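Local coordinates for malic enzyme (Entamoeba histolytica, PDB 3NV9), which probably catalyses the oxidative decarboxylation of malate to pyruvate with reduction of a nicotinamide cofactor, at residues I333-A338 / G351-Q356; G342-A347 / I399-I404. One frame throughout, in Å; residues are numbered along the deposited sequence.

Interaction 1. Residues I333-A338 / G351-Q356; sequences IYPYEA and GDFPNQ. With NA (sodium ion), chain J.
At the rim of the sodium site in the Rossmann-type NAD-binding domain, Phe353 of the loop that follows strand 345-348 packs against Tyr334 and Pro335, the start of helix 335-340. The proline approaches over one face of the phenyl ring: its CG lies 4.0 Å from the centroid of the Phe353 ring and 24° off the ring normal, which meets the geometry of a CH-pi contact. The far end of the same ring serves the tyrosine, with Phe353 CZ 3.6 Å from Tyr334 CD2. These two ring planes are inclined at 61° with centroids 5.8 Å apart, an oblique pair. Phe353 reaches both partners because its CG stands anti to the carbonyl carbon (chi1 -67°), which carries the ring toward the helix start.

Tyr334 is the N-cap residue, and its backbone N donates to Glu337 OE1 over 3.0 Å; the bond is nearly straight and ties the carboxylate of the first turn back to the cap. The Tyr334 hydroxyl makes a weak hydrogen bond to Thr29 of helix 21-43, and Phe353 also touches Lys28 of that helix, so the aromatic cluster lies against an N-terminal helix. Next to Phe353 the chain turns to the ion, where Thr348 OG1 and the carbonyl oxygen of Arg350 are joined by Pro354 O, 2.7 Å from the sodium.

Interaction 2. Residues G342-A347 / I399-I404; sequences GAYIVA and INPDNI
Pro401 lies obliquely across the side chain of Tyr344, and its ring atoms meet two different parts of that residue. Pro401 CG sits by the phenol end, 3.5 Å from Tyr344 OH and 3.6 Å from Tyr344 CZ, whereas Pro401 CB lies over one face of the aromatic ring. With CG anti to the backbone N (chi1 -174°), Tyr344 extends its hydroxyl end to the proline although its CB does not point there. Lys320 adds a cation-pi interaction with the same tyrosine.

One residue on, the two branches of Ile345 divide the work: CG1 comes 4.0 Å from Pro401 CA, and CG2 meets Ile404 CG2 at 3.9 Å, the two isoleucines running at a slant to each other. Pro401 occupies the second position of a type I turn from Asn400 to Asn403, closed by Asn403 N to Asn400 O at 2.7 Å.

No direct hydrogen bond joins the segments. A water accepts from Val346 N at 3.0 Å and lies 3.1 Å from Pro401 O, to which it may donate, competing with other acceptors. The edge strand of the Rossmann-type sheet thus meets this turn chiefly through apolar surfaces, with the water between Val346 N and Pro401 O as a probable polar bridge.

Interactions 1 and 2 have centres about 9 Å apart within the NAD-binding domain, and their segments alternate along the chain: 333-338, 342-347, 351-356, then 399-404. Helix 335-340 leads directly into strand 345-348, the outermost strand of its sheet within this chain, and the loop beyond that strand holds 351-356. Asn355 joins the two contacts: its OD1 is 2.8 Å from Ile404 N and its ND2 2.9 Å from Pro401 O, both probable hydrogen bonds, and ND2 also bonds to Val346 O. The loop that holds the sodium ion is thus probably held against both sides of interaction 2, the sheet edge and the 399-404 turn.

Interaction 1. Residues I333-A338 / G351-Q356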
loop_
_atom_site.group_PDB
_atom_site.type_symbol
_atom_site.label_atom_id
_atom_site.label_comp_id
_atom_site.label_asym_id
_atom_site.label_seq_id
_atom_site.Cartn_x
_atom_site.Cartn_y
_atom_site.Cartn_z
ATOM N N ILE A 333 20.135 -1.687 -29.579
ATOM C CA ILE A 333 21.189 -2.444 -30.173
ATOM C C ILE A 333 21.938 -3.040 -28.987
ATOM O O ILE A 333 22.002 -2.420 -27.939
ATOM C CB ILE A 333 22.140 -1.577 -31.097
ATOM C CG1 ILE A 333 22.765 -2.457 -32.172
ATOM C CG2 ILE A 333 23.278 -0.918 -30.284
ATOM C CD1 ILE A 333 23.870 -1.769 -33.026
ATOM N N TYR A 334 22.482 -4.245 -29.114
ATOM C CA TYR A 334 23.187 -4.820 -27.968
ATOM C C TYR A 334 24.603 -4.241 -27.870
ATOM O O TYR A 334 25.185 -3.857 -28.876
ATOM C CB TYR A 334 23.263 -6.364 -28.026
ATOM C CG TYR A 334 21.984 -7.117 -27.673
ATOM C CD1 TYR A 334 21.267 -7.815 -28.667
ATOM C CD2 TYR A 334 21.514 -7.179 -26.334
ATOM C CE1 TYR A 334 20.127 -8.543 -28.369
ATOM C CE2 TYR A 334 20.351 -7.912 -25.995
ATOM C CZ TYR A 334 19.674 -8.591 -27.033
ATOM O OH TYR A 334 18.574 -9.336 -26.752
ATOM N N PRO A 335 25.149 -4.175 -26.650
ATOM C CA PRO A 335 26.505 -3.646 -26.419
ATOM C C PRO A 335 27.570 -4.212 -27.367
ATOM O O PRO A 335 28.350 -3.431 -27.914
ATOM C CB PRO A 335 26.803 -4.062 -24.957
ATOM C CG PRO A 335 25.413 -4.055 -24.287
ATOM C CD PRO A 335 24.384 -4.352 -25.393
ATOM N N TYR A 336 27.644 -5.532 -27.565
ATOM C CA TYR A 336 28.720 -6.095 -28.420
ATOM C C TYR A 336 28.571 -5.616 -29.881
ATOM O O TYR A 336 29.579 -5.511 -30.614
ATOM C CB TYR A 336 28.725 -7.640 -28.417
ATOM C CG TYR A 336 27.713 -8.264 -29.375
ATOM C CD1 TYR A 336 28.058 -8.590 -30.695
ATOM C CD2 TYR A 336 26.415 -8.499 -28.959
ATOM C CE1 TYR A 336 27.113 -9.162 -31.599
ATOM C CE2 TYR A 336 25.462 -9.061 -29.825
ATOM C CZ TYR A 336 25.808 -9.398 -31.138
ATOM O OH TYR A 336 24.830 -9.919 -31.944
ATOM N N GLU A 337 27.329 -5.351 -30.304
ATOM C CA GLU A 337 27.083 -4.840 -31.694
ATOM C C GLU A 337 27.570 -3.415 -31.771
ATOM O O GLU A 337 28.234 -3.070 -32.731
ATOM C CB GLU A 337 25.609 -4.839 -32.092
ATOM C CG GLU A 337 24.942 -6.179 -32.055
ATOM C CD GLU A 337 23.486 -6.083 -32.473
ATOM O OE1 GLU A 337 22.625 -5.940 -31.554
ATOM O OE2 GLU A 337 23.208 -6.115 -33.713
ATOM N N ALA A 338 27.227 -2.596 -30.751
ATOM C CA ALA A 338 27.721 -1.206 -30.647
ATOM C C ALA A 338 29.255 -1.103 -30.497
ATOM O O ALA A 338 29.869 -0.208 -31.065
ATOM C CB ALA A 338 26.988 -0.405 -29.519
ATOM N N GLY A 351 20.710 -4.528 -15.891
ATOM C CA GLY A 351 21.820 -4.889 -14.998
ATOM C C GLY A 351 22.623 -6.107 -15.398
ATOM O O GLY A 351 23.513 -6.532 -14.666
ATOM N N ASP A 352 22.306 -6.711 -16.557
ATOM C CA ASP A 352 23.085 -7.846 -17.011
ATOM C C ASP A 352 24.125 -7.482 -18.061
ATOM O O ASP A 352 24.841 -8.385 -18.584
ATOM C CB ASP A 352 22.213 -9.033 -17.426
ATOM C CG ASP A 352 21.293 -8.720 -18.601
ATOM O OD1 ASP A 352 20.702 -7.624 -18.713
ATOM O OD2 ASP A 352 21.114 -9.640 -19.400
ATOM N N PHE A 353 24.213 -6.183 -18.349
ATOM C CA PHE A 353 25.271 -5.602 -19.191
ATOM C C PHE A 353 25.932 -4.530 -18.389
ATOM O O PHE A 353 25.315 -3.992 -17.495
ATOM C CB PHE A 353 24.714 -4.969 -20.483
ATOM C CG PHE A 353 24.129 -5.967 -21.417
ATOM C CD1 PHE A 353 24.915 -6.978 -21.949
ATOM C CD2 PHE A 353 22.761 -5.934 -21.735
ATOM C CE1 PHE A 353 24.342 -7.995 -22.798
ATOM C CE2 PHE A 353 22.164 -6.928 -22.605
ATOM C CZ PHE A 353 22.976 -7.952 -23.145
ATOM N N PRO A 354 27.191 -4.202 -18.705
ATOM C CA PRO A 354 27.804 -3.036 -18.050
ATOM C C PRO A 354 27.029 -1.722 -18.234
ATOM O O PRO A 354 26.254 -1.573 -19.188
ATOM C CB PRO A 354 29.176 -2.928 -18.760
ATOM C CG PRO A 354 29.514 -4.430 -19.094
ATOM C CD PRO A 354 28.152 -4.930 -19.572
ATOM N N ASN A 355 27.261 -0.799 -17.299
ATOM C CA ASN A 355 26.845 0.598 -17.369
ATOM C C ASN A 355 25.331 0.694 -17.374
ATOM O O ASN A 355 24.721 1.107 -18.351
ATOM C CB ASN A 355 27.476 1.315 -18.588
ATOM C CG ASN A 355 29.039 1.273 -18.588
ATOM O OD1 ASN A 355 29.697 1.505 -17.556
ATOM N ND2 ASN A 355 29.619 1.033 -19.764
ATOM N N GLN A 356 24.711 0.265 -16.277
ATOM C CA GLN A 356 23.244 0.283 -16.208
ATOM C C GLN A 356 22.801 1.680 -15.907
ATOM O O GLN A 356 22.915 2.159 -14.759
ATOM C CB GLN A 356 22.656 -0.686 -15.174
ATOM C CG GLN A 356 21.102 -0.539 -15.093
ATOM C CD GLN A 356 20.404 -1.620 -14.275
ATOM O OE1 GLN A 356 19.245 -1.974 -14.549
ATOM N NE2 GLN A 356 21.100 -2.165 -13.297
HETATM NA NA NA J . 23.530 -1.786 -18.945
#

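Interaction 2. Residues G342-A347 / I399-I404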
loop_
_atom_site.group_PDB
_atom_site.type_symbol
_atom_site.label_atom_id
_atom_site.label_comp_id
_atom_site.label_asym_id
_atom_site.label_seq_id
_atom_site.Cartn_x
_atom_site.Cartn_y
_atom_site.Cartn_z
ATOM N N GLY A 342 32.400 0.404 -33.155
ATOM C CA GLY A 342 33.335 1.457 -32.760
ATOM C C GLY A 342 33.003 2.242 -31.503
ATOM O O GLY A 342 33.711 3.183 -31.165
ATOM N N ALA A 343 31.941 1.864 -30.795
ATOM C CA ALA A 343 31.502 2.630 -29.625
ATOM C C ALA A 343 32.520 2.429 -28.514
ATOM O O ALA A 343 33.035 1.323 -28.319
ATOM C CB ALA A 343 30.119 2.204 -29.175
ATOM N N TYR A 344 32.826 3.506 -27.809
ATOM C CA TYR A 344 33.820 3.415 -26.751
ATOM C C TYR A 344 33.177 3.092 -25.392
ATOM O O TYR A 344 33.702 2.273 -24.593
ATOM C CB TYR A 344 34.590 4.718 -26.702
ATOM C CG TYR A 344 35.729 4.701 -25.747
ATOM C CD1 TYR A 344 36.819 3.852 -25.925
ATOM C CD2 TYR A 344 35.728 5.541 -24.666
ATOM C CE1 TYR A 344 37.881 3.863 -25.016
ATOM C CE2 TYR A 344 36.777 5.577 -23.788
ATOM C CZ TYR A 344 37.830 4.744 -23.948
ATOM O OH TYR A 344 38.833 4.813 -23.012
ATOM N N ILE A 345 32.055 3.762 -25.152
ATOM C CA ILE A 345 31.211 3.616 -23.966
ATOM C C ILE A 345 29.786 3.339 -24.434
ATOM O O ILE A 345 29.256 4.054 -25.308
ATOM C CB ILE A 345 31.248 4.887 -23.110
ATOM C CG1 ILE A 345 32.643 5.101 -22.502
ATOM C CG2 ILE A 345 30.153 4.917 -22.040
ATOM C CD1 ILE A 345 32.861 6.499 -22.033
ATOM N N VAL A 346 29.192 2.290 -23.866
ATOM C CA VAL A 346 27.804 1.879 -24.160
ATOM C C VAL A 346 27.073 1.598 -22.850
ATOM O O VAL A 346 27.576 0.844 -21.983
ATOM C CB VAL A 346 27.752 0.552 -25.018
ATOM C CG1 VAL A 346 26.309 0.227 -25.451
ATOM C CG2 VAL A 346 28.649 0.638 -26.239
ATOM N N ALA A 347 25.897 2.205 -22.713
ATOM C CA ALA A 347 25.011 1.951 -21.592
ATOM C C ALA A 347 23.705 1.371 -22.092
ATOM O O ALA A 347 23.232 1.727 -23.186
ATOM C CB ALA A 347 24.697 3.219 -20.888
ATOM N N ILE A 399 36.130 4.882 -12.097
ATOM C CA ILE A 399 35.327 4.691 -13.312
ATOM C C ILE A 399 36.209 4.319 -14.519
ATOM O O ILE A 399 37.427 4.549 -14.514
ATOM C CB ILE A 399 34.490 5.928 -13.676
ATOM C CG1 ILE A 399 35.406 7.177 -13.731
ATOM C CG2 ILE A 399 33.314 6.074 -12.683
ATOM C CD1 ILE A 399 34.762 8.411 -14.394
ATOM N N ASN A 400 35.581 3.708 -15.524
ATOM C CA ASN A 400 36.256 3.232 -16.705
ATOM C C ASN A 400 35.196 2.949 -17.772
ATOM O O ASN A 400 34.015 2.936 -17.442
ATOM C CB ASN A 400 37.175 2.047 -16.385
ATOM C CG ASN A 400 36.424 0.766 -16.003
ATOM O OD1 ASN A 400 36.496 0.326 -14.858
ATOM N ND2 ASN A 400 35.766 0.137 -16.955
ATOM N N PRO A 401 35.591 2.773 -19.054
ATOM C CA PRO A 401 34.606 2.633 -20.109
ATOM C C PRO A 401 33.529 1.588 -19.798
ATOM O O PRO A 401 32.393 1.760 -20.219
ATOM C CB PRO A 401 35.454 2.173 -21.308
ATOM C CG PRO A 401 36.784 2.786 -21.070
ATOM C CD PRO A 401 36.964 2.655 -19.586
ATOM N N ASP A 402 33.877 0.533 -19.074
ATOM C CA ASP A 402 32.913 -0.463 -18.679
ATOM C C ASP A 402 32.310 -0.294 -17.297
ATOM O O ASP A 402 31.661 -1.207 -16.789
ATOM C CB ASP A 402 33.503 -1.855 -18.766
ATOM C CG ASP A 402 33.860 -2.240 -20.185
ATOM O OD1 ASP A 402 33.139 -1.883 -21.164
ATOM O OD2 ASP A 402 34.901 -2.909 -20.305
ATOM N N ASN A 403 32.531 0.857 -16.679
ATOM C CA ASN A 403 31.867 1.106 -15.422
ATOM C C ASN A 403 31.835 2.595 -15.165
ATOM O O ASN A 403 32.743 3.118 -14.511
ATOM C CB ASN A 403 32.539 0.349 -14.297
ATOM C CG ASN A 403 31.742 0.440 -13.015
ATOM O OD1 ASN A 403 30.929 1.358 -12.854
ATOM N ND2 ASN A 403 31.940 -0.524 -12.099
ATOM N N ILE A 404 30.789 3.264 -15.676
ATOM C CA ILE A 404 30.712 4.741 -15.690
ATOM C C ILE A 404 29.791 5.357 -14.621
ATOM O O ILE A 404 29.710 6.585 -14.509
ATOM C CB ILE A 404 30.209 5.271 -17.068
ATOM C CG1 ILE A 404 28.731 4.885 -17.310
ATOM C CG2 ILE A 404 31.111 4.755 -18.263
ATOM C CD1 ILE A 404 28.176 5.500 -18.630
HETATM O O HOH W 1 30.949 0.243 -22.523
#